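Local structure of probable ABC transporter phosphite binding protein PhnD1 (Prochlorococcus marinus str. MIT 9301, 5LQ8) at residues Asp87-Ser92 and Thr200-Asp205. The protein binds inorganic phosphite strongly, and methylphosphonate and phosphate only very weakly, probably as the solute-binding component of an ABC transporter. Residues are numbered along the deposited sequence; the frame is centred on the assembly and turned at random. Where two conformers were deposited one is given.
With GB (methylphosphonic acid ester group), chain B.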
# COMPACT_ATOMS: atom_id res chain seq x y z
N ASP A 87 -8.46 -5.83 0.14
CA ASP A 87 -7.09 -6.31 0.37
C ASP A 87 -6.93 -7.82 0.27
O ASP A 87 -5.82 -8.30 0.15
CB ASP A 87 -6.58 -5.82 1.70
CG ASP A 87 -6.47 -4.33 1.74
OD1 ASP A 87 -5.84 -3.78 0.81
OD2 ASP A 87 -7.00 -3.73 2.72
N LYS A 88 -8.04 -8.56 0.31
CA LYS A 88 -8.02 -9.99 0.02
C LYS A 88 -7.93 -10.31 -1.46
O LYS A 88 -7.54 -11.42 -1.82
CB LYS A 88 -9.25 -10.69 0.58
CG LYS A 88 -9.44 -10.62 2.07
CD LYS A 88 -10.32 -11.80 2.50
CE LYS A 88 -11.20 -11.47 3.67
NZ LYS A 88 -12.03 -12.65 4.04
N GLU A 89 -8.35 -9.36 -2.30
CA GLU A 89 -8.44 -9.54 -3.76
C GLU A 89 -7.91 -8.30 -4.49
O GLU A 89 -8.57 -7.74 -5.37
CB GLU A 89 -9.90 -9.84 -4.16
CG GLU A 89 -10.93 -8.81 -3.68
CD GLU A 89 -12.39 -9.23 -3.88
OE1 GLU A 89 -12.68 -10.28 -4.49
OE2 GLU A 89 -13.30 -8.49 -3.43
N PHE A 90 -6.72 -7.88 -4.09
CA PHE A 90 -6.16 -6.61 -4.58
C PHE A 90 -5.55 -6.78 -5.98
O PHE A 90 -5.05 -7.84 -6.33
CB PHE A 90 -5.09 -6.10 -3.60
CG PHE A 90 -5.04 -4.59 -3.51
CD1 PHE A 90 -5.99 -3.91 -2.77
CD2 PHE A 90 -4.09 -3.87 -4.19
CE1 PHE A 90 -6.01 -2.55 -2.72
CE2 PHE A 90 -4.07 -2.50 -4.11
CZ PHE A 90 -5.06 -1.83 -3.39
N LYS A 91 -5.55 -5.70 -6.75
CA LYS A 91 -4.99 -5.71 -8.09
C LYS A 91 -4.16 -4.48 -8.36
O LYS A 91 -4.34 -3.46 -7.71
CB LYS A 91 -6.09 -5.75 -9.15
CG LYS A 91 -7.03 -6.93 -9.01
CD LYS A 91 -8.18 -6.80 -10.02
CE LYS A 91 -9.39 -7.62 -9.63
NZ LYS A 91 -10.05 -8.18 -10.84
N SER A 92 -3.22 -4.64 -9.29
CA SER A 92 -2.51 -3.55 -9.87
C SER A 92 -3.08 -3.28 -11.26
O SER A 92 -3.74 -4.14 -11.92
CB SER A 92 -1.01 -3.86 -10.04
OG SER A 92 -0.51 -4.27 -8.79
N THR A 200 -4.02 -6.68 -13.51
CA THR A 200 -3.40 -7.89 -13.03
C THR A 200 -4.37 -8.87 -12.39
O THR A 200 -5.48 -8.51 -11.98
CB THR A 200 -2.32 -7.66 -11.97
OG1 THR A 200 -2.91 -7.17 -10.76
CG2 THR A 200 -1.21 -6.71 -12.52
N PRO A 201 -3.92 -10.12 -12.24
CA PRO A 201 -4.63 -11.00 -11.32
C PRO A 201 -4.63 -10.43 -9.90
O PRO A 201 -3.87 -9.50 -9.60
CB PRO A 201 -3.80 -12.29 -11.36
CG PRO A 201 -3.06 -12.28 -12.64
CD PRO A 201 -2.84 -10.81 -12.97
N GLU A 202 -5.46 -11.02 -9.06
CA GLU A 202 -5.55 -10.67 -7.61
C GLU A 202 -4.42 -11.24 -6.71
O GLU A 202 -3.86 -12.29 -6.97
CB GLU A 202 -6.88 -11.14 -7.02
CG GLU A 202 -8.11 -10.57 -7.70
CD GLU A 202 -9.40 -11.37 -7.50
OE1 GLU A 202 -9.39 -12.43 -6.83
OE2 GLU A 202 -10.45 -10.94 -8.02
N TYR A 203 -4.14 -10.50 -5.63
CA TYR A 203 -3.21 -10.91 -4.60
C TYR A 203 -3.64 -10.18 -3.30
O TYR A 203 -4.59 -9.38 -3.35
CB TYR A 203 -1.77 -10.55 -5.05
CG TYR A 203 -1.66 -9.11 -5.49
CD1 TYR A 203 -1.45 -8.12 -4.55
CD2 TYR A 203 -1.77 -8.75 -6.82
CE1 TYR A 203 -1.40 -6.82 -4.93
CE2 TYR A 203 -1.73 -7.42 -7.23
CZ TYR A 203 -1.51 -6.44 -6.26
OH TYR A 203 -1.44 -5.10 -6.62
N VAL A 204 -3.02 -10.50 -2.17
CA VAL A 204 -3.33 -9.84 -0.89
C VAL A 204 -2.45 -8.60 -0.73
O VAL A 204 -1.27 -8.60 -1.15
CB VAL A 204 -3.10 -10.77 0.33
CG1 VAL A 204 -1.64 -11.08 0.56
CG2 VAL A 204 -3.70 -10.19 1.60
N ASP A 205 -2.96 -7.59 -0.06
CA ASP A 205 -2.13 -6.37 0.13
C ASP A 205 -2.17 -5.73 1.52
O ASP A 205 -1.52 -6.22 2.49
CB ASP A 205 -2.40 -5.38 -1.02
CG ASP A 205 -1.27 -4.33 -1.18
OD1 ASP A 205 -0.40 -4.27 -0.29
OD2 ASP A 205 -1.25 -3.60 -2.19
P1 GB B . 1.61 -1.31 -1.50
O1 GB B . 2.67 -2.24 -0.91
O2 GB B . 0.70 -2.05 -2.50
C1 GB B . 0.64 -0.92 -0.14
O3 GB B . 2.22 -0.04 -2.09
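Phe90 and Tyr203 face each other as an antiparallel hydrogen-bonded pair: Phe90 N donates a hydrogen bond to Tyr203 O at 2.7 Å and Tyr203 N donates one to Phe90 O. Two further main-chain bonds flank this single bridge, Asp205 N to Asp87 O and a nearly straight one from Thr200 N to Ser92 O (177°).

At the Ser92-Thr200 end, side-chain hydroxyls add to the main-chain bonds. Thr200 OG1, placed between its own N and carbonyl carbon (chi1 68°), accepts from Ser92 N at 2.9 Å and donates to Pro201 O, a double role suited to threonine. Tyrosine suits position 203 by joining a ring that packs on Phe90 to a hydroxyl that reaches serine: Tyr203 OH donates to Ser92 OG at 2.5 Å, and the serine oxygen also bonds to Ser128 O on helix 127-139. With a phenylalanine in place of Tyr203, Ser92 OG would probably lose this donor and the ring be freer to shift.

The paired segments are crossover connections between the two lobes of a periplasmic binding protein, each leading from one mixed sheet to the other, and the ligand lies in the cleft beside them. Asp205 offers two oxygens: OD2 comes within 2.5 Å of O2 of the bound methylphosphonate group, while OD1 accepts from Gly65 N, which probably limits rotation of the carboxylate. Tyr46, Ser126, Thr127, Ser128 and His158 complete the site.

Among the aromatic contacts, Phe90 sets a buried apolar ring against the Asp205 side chain, almost perpendicular to the carboxylate (88°), its CD2 3.5 Å from OD2; Tyr203 OH lies in the plane of that ring at its edge. Phe90 O sits 3.4 Å above one face of the tyrosine ring, towards the rim.

On the exposed side, long flexible chains suit the solvent: Lys91 runs alongside the poorly ordered Glu202, whose OE2 makes a long, loose salt bridge to NZ (4.0 Å) that may ease the like charge of nearby Glu89.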